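PDB 2QNU: type VI secretion system-associated protein TagF from Pseudomonas aeruginosa PAO1, which is associated with the type VI secretion system, though its molecular role is uncertain, and contains a TagF N-terminal domain. Local coordinates for residues Phe60-Ala63 against Pro64-Gly68; Glu113-Glu116 against Ser117-Ser121. One frame throughout, in Å; residues are numbered along the deposited sequence.

Contact 1 of 2, residues Phe60-Ala63 against Pro64-Gly68; sequences FAIA and PGLLG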
loop_
_atom_site.group_PDB
_atom_site.type_symbol
_atom_site.label_atom_id
_atom_site.label_comp_id
_atom_site.label_asym_id
_atom_site.label_seq_id
_atom_site.Cartn_x
_atom_site.Cartn_y
_atom_site.Cartn_z
ATOM N N PHE B 60 2.406 -1.347 -16.589
ATOM C CA PHE B 60 3.134 -0.806 -15.496
ATOM C C PHE B 60 2.625 0.554 -15.010
ATOM O O PHE B 60 2.035 1.324 -15.748
ATOM C CB PHE B 60 4.616 -0.694 -15.864
ATOM C CG PHE B 60 4.890 0.229 -17.026
ATOM C CD1 PHE B 60 5.032 1.605 -16.840
ATOM C CD2 PHE B 60 5.058 -0.284 -18.304
ATOM C CE1 PHE B 60 5.302 2.436 -17.910
ATOM C CE2 PHE B 60 5.305 0.524 -19.377
ATOM C CZ PHE B 60 5.430 1.870 -19.216
ATOM N N ALA B 61 2.935 0.815 -13.742
ATOM C CA ALA B 61 2.844 2.131 -13.149
ATOM C C ALA B 61 4.080 2.399 -12.295
ATOM O O ALA B 61 4.437 1.621 -11.391
ATOM C CB ALA B 61 1.636 2.208 -12.336
ATOM N N ILE B 62 4.751 3.471 -12.654
ATOM C CA ILE B 62 6.023 3.880 -12.091
ATOM C C ILE B 62 5.905 5.227 -11.368
ATOM O O ILE B 62 5.433 6.209 -11.914
ATOM C CB ILE B 62 7.035 3.946 -13.174
ATOM C CG1 ILE B 62 7.160 2.486 -13.762
ATOM C CG2 ILE B 62 8.369 4.529 -12.661
ATOM C CD1 ILE B 62 7.978 2.408 -14.993
ATOM N N ALA B 63 6.369 5.245 -10.129
ATOM C CA ALA B 63 6.361 6.492 -9.301
ATOM C C ALA B 63 7.163 7.640 -9.907
ATOM O O ALA B 63 8.126 7.426 -10.674
ATOM C CB ALA B 63 6.884 6.192 -7.895
ATOM N N PRO B 64 6.798 8.878 -9.539
ATOM C CA PRO B 64 7.579 10.044 -9.941
ATOM C C PRO B 64 8.995 9.976 -9.438
ATOM O O PRO B 64 9.231 9.470 -8.359
ATOM C CB PRO B 64 6.864 11.227 -9.254
ATOM C CG PRO B 64 5.454 10.736 -9.022
ATOM C CD PRO B 64 5.647 9.250 -8.700
ATOM N N GLY B 65 9.925 10.441 -10.247
ATOM C CA GLY B 65 11.334 10.531 -9.866
ATOM C C GLY B 65 12.164 9.271 -10.045
ATOM O O GLY B 65 13.365 9.261 -9.769
ATOM N N LEU B 66 11.545 8.189 -10.472
ATOM C CA LEU B 66 12.326 6.971 -10.776
ATOM C C LEU B 66 12.867 7.017 -12.203
ATOM O O LEU B 66 13.844 6.355 -12.541
ATOM C CB LEU B 66 11.486 5.740 -10.576
ATOM C CG LEU B 66 10.973 5.406 -9.191
ATOM C CD1 LEU B 66 10.235 4.099 -9.318
ATOM C CD2 LEU B 66 12.091 5.312 -8.173
ATOM N N LEU B 67 12.211 7.793 -13.040
ATOM C CA LEU B 67 12.683 8.055 -14.373
ATOM C C LEU B 67 12.954 9.547 -14.443
ATOM O O LEU B 67 14.010 10.001 -13.954
ATOM C CB LEU B 67 11.630 7.546 -15.384
ATOM C CG LEU B 67 11.629 5.984 -15.317
ATOM C CD1 LEU B 67 10.348 5.308 -15.779
ATOM C CD2 LEU B 67 12.825 5.437 -16.047
ATOM N N GLY B 68 12.025 10.307 -15.015
ATOM C CA GLY B 68 11.956 11.751 -14.776
ATOM C C GLY B 68 10.984 12.025 -13.653
ATOM O O GLY B 68 10.605 11.130 -12.919
HETATM O O HOH W 1 9.025 8.309 -12.846
#

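Contact 2 of 2, residues Glu113-Glu116 against Ser117-Ser121; sequences EQVE and SLLLS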
loop_
_atom_site.group_PDB
_atom_site.type_symbol
_atom_site.label_atom_id
_atom_site.label_comp_id
_atom_site.label_asym_id
_atom_site.label_seq_id
_atom_site.Cartn_x
_atom_site.Cartn_y
_atom_site.Cartn_z
ATOM N N GLU B 113 -5.913 -2.698 -21.852
ATOM C CA GLU B 113 -6.342 -3.616 -22.910
ATOM C C GLU B 113 -6.318 -2.919 -24.279
ATOM O O GLU B 113 -5.779 -3.472 -25.251
ATOM C CB GLU B 113 -7.719 -4.145 -22.563
ATOM C CG GLU B 113 -7.637 -5.148 -21.443
ATOM C CD GLU B 113 -8.978 -5.579 -20.877
ATOM O OE1 GLU B 113 -10.017 -5.059 -21.286
ATOM O OE2 GLU B 113 -8.985 -6.425 -19.985
ATOM N N GLN B 114 -6.796 -1.678 -24.333
ATOM C CA GLN B 114 -6.700 -0.893 -25.560
ATOM C C GLN B 114 -5.256 -0.659 -25.942
ATOM O O GLN B 114 -4.927 -0.708 -27.100
ATOM C CB GLN B 114 -7.348 0.501 -25.454
ATOM C CG GLN B 114 -8.781 0.502 -24.986
ATOM C CD GLN B 114 -9.404 1.932 -24.864
ATOM O OE1 GLN B 114 -9.092 2.842 -25.664
ATOM N NE2 GLN B 114 -10.321 2.105 -23.876
ATOM N N VAL B 115 -4.386 -0.335 -24.984
ATOM C CA VAL B 115 -3.008 -0.115 -25.320
ATOM C C VAL B 115 -2.394 -1.415 -25.820
ATOM O O VAL B 115 -1.643 -1.395 -26.784
ATOM C CB VAL B 115 -2.149 0.430 -24.133
ATOM C CG1 VAL B 115 -0.699 0.361 -24.504
ATOM C CG2 VAL B 115 -2.549 1.858 -23.818
ATOM N N GLU B 116 -2.661 -2.520 -25.133
ATOM C CA GLU B 116 -2.137 -3.850 -25.585
ATOM C C GLU B 116 -2.589 -4.181 -27.004
ATOM O O GLU B 116 -1.810 -4.676 -27.817
ATOM C CB GLU B 116 -2.596 -4.969 -24.665
ATOM C CG GLU B 116 -1.939 -4.954 -23.255
ATOM C CD GLU B 116 -2.468 -6.077 -22.389
ATOM O OE1 GLU B 116 -3.521 -6.646 -22.775
ATOM O OE2 GLU B 116 -1.846 -6.429 -21.325
ATOM N N SER B 117 -3.842 -3.882 -27.327
ATOM C CA SER B 117 -4.308 -4.151 -28.718
ATOM C C SER B 117 -3.517 -3.321 -29.718
ATOM O O SER B 117 -3.181 -3.770 -30.830
ATOM C CB SER B 117 -5.814 -3.947 -28.813
ATOM O OG SER B 117 -6.171 -3.649 -30.122
ATOM N N LEU B 118 -3.117 -2.107 -29.336
ATOM C CA LEU B 118 -2.372 -1.297 -30.301
ATOM C C LEU B 118 -0.973 -1.843 -30.524
ATOM O O LEU B 118 -0.511 -1.911 -31.623
ATOM C CB LEU B 118 -2.286 0.173 -29.874
ATOM C CG LEU B 118 -3.576 0.960 -29.993
ATOM C CD1 LEU B 118 -3.270 2.372 -29.576
ATOM C CD2 LEU B 118 -4.172 0.905 -31.401
ATOM N N LEU B 119 -0.269 -2.162 -29.445
ATOM C CA LEU B 119 1.051 -2.783 -29.556
ATOM C C LEU B 119 0.978 -4.096 -30.396
ATOM O O LEU B 119 1.890 -4.392 -31.181
ATOM C CB LEU B 119 1.553 -3.132 -28.171
ATOM C CG LEU B 119 1.966 -1.974 -27.217
ATOM C CD1 LEU B 119 2.242 -2.466 -25.776
ATOM C CD2 LEU B 119 3.167 -1.307 -27.714
ATOM N N LEU B 120 -0.052 -4.896 -30.145
ATOM C CA LEU B 120 -0.204 -6.201 -30.847
ATOM C C LEU B 120 -0.375 -5.950 -32.361
ATOM O O LEU B 120 0.268 -6.601 -33.167
ATOM C CB LEU B 120 -1.350 -7.020 -30.242
ATOM C CG LEU B 120 -0.964 -7.515 -28.858
ATOM C CD1 LEU B 120 -2.183 -7.839 -28.036
ATOM C CD2 LEU B 120 0.010 -8.665 -28.805
ATOM N N SER B 121 -1.124 -4.916 -32.719
ATOM C CA SER B 121 -1.341 -4.546 -34.097
ATOM C C SER B 121 -0.056 -4.401 -34.887
ATOM O O SER B 121 -0.055 -4.602 -36.120
ATOM C CB SER B 121 -2.205 -3.262 -34.201
ATOM O OG SER B 121 -1.426 -2.078 -34.013
#

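Contact 1 of 2, residues Phe60-Ala63 against Pro64-Gly68
I62 meets L66, the last residue of a turn, and L67, just after it, through its short branch. Its CG2 lies 3.9 Å from L66 CD1 and 3.8 Å from L67 CD1. The I62 CD1 methyl touches the same L67 CD1, again at 3.8 Å, so one leucine methyl rests against both branches of the isoleucine. CG2 is placed between the leucines because I62 holds it opposite its backbone N, with CG1 beside that N (chi1 -62°). The I62 and L67 side chains cross at about a right angle, while L66 comes in at a slant. Both leucines carry CG beside their own backbone N, and each points its CD1 methyl at I62 CG2.

The chain reverses here in a type II beta turn from A63 to L66, just after strand 58-62. P64 and G65 are its two central residues. G65 has a positive phi (84°), which favours glycine and suits the third position of this turn. The turn lies in the connection to strand 71-77, the antiparallel neighbour of strand 58-62. L66 CD1 also reaches over to A63 CB, at 4.2 Å. A water lies between A63 O and L67 N. It accepts from L67 N at 3.2 Å, and its unusually short approach to A63 O is less certain. A direct backbone bond runs from G65 N to G68 O, at 2.8 Å. L67 also packs against F25, P28 and W29 of helix 23-44, and I62 also reaches W29.

Contact 2 of 2, residues Glu113-Glu116 against Ser117-Ser121
E116 and L120 meet one helical turn apart, and the leucine side chain lies back alongside the E116 carbonyl oxygen. L120 CB lies 3.4 Å from E116 O. CG comes closer, 3.1 Å from the same oxygen. CD1 stays alongside it at 3.2 Å. The path follows from the first torsion: CG sits opposite the leucine's own carbonyl carbon and beside its N (chi1 -71°), which turns the branch back toward the preceding turn. The same oxygen accepts the backbone N-H of L120, so one residue supplies both a donor and an apolar flank.

The pattern is that of an alpha-helix, and both segments belong to helix 110-121. S117 N donates to E113 O, L118 N to Q114 O and L119 N to V115 O. The last is the straightest, with an N-H...O angle of 172° at 3.1 Å. L118 N also makes a weak bond to V115 O. Further along, S121 OG turns back to donate to L118 O at 2.6 Å.

One face of the helix is apolar. V115 CG1 lies 4.3 Å from L119 CD1, and both residues pack on V75 and V91 of the central antiparallel sheet. L118 touches L139, which V115 also meets. The E116 carboxylate binds two arginines: OE2 forms a salt bridge to R59 NE and OE1 one to R186 NH1. E113 reaches R186 as well. The two glutamates, one turn apart, thus share one arginine, and E116 joins it to a second. These opposite charges probably keep both glutamates ionised and tie the helix to the arginines, while V115 and L119 hold it to the sheet by apolar contact.

Contact 1 and contact 2 lie on opposite sides of the chain's centre, with their own centres about 22 Å apart and no touch between them. Both mix buried with exposed residues. Contact 1 is a turn at the end of a sheet strand. Contact 2 is a stretch of helix packed on the same sheet. Strand 71-77 is common to both: I62 and L67 reach V72, while V115 and L119 reach V75. Their chemistry differs with their place. The strand end and turn pair apolar branches and have a water close to the backbone. The helix relies on regular backbone bonds and has charged side chains bound to arginines.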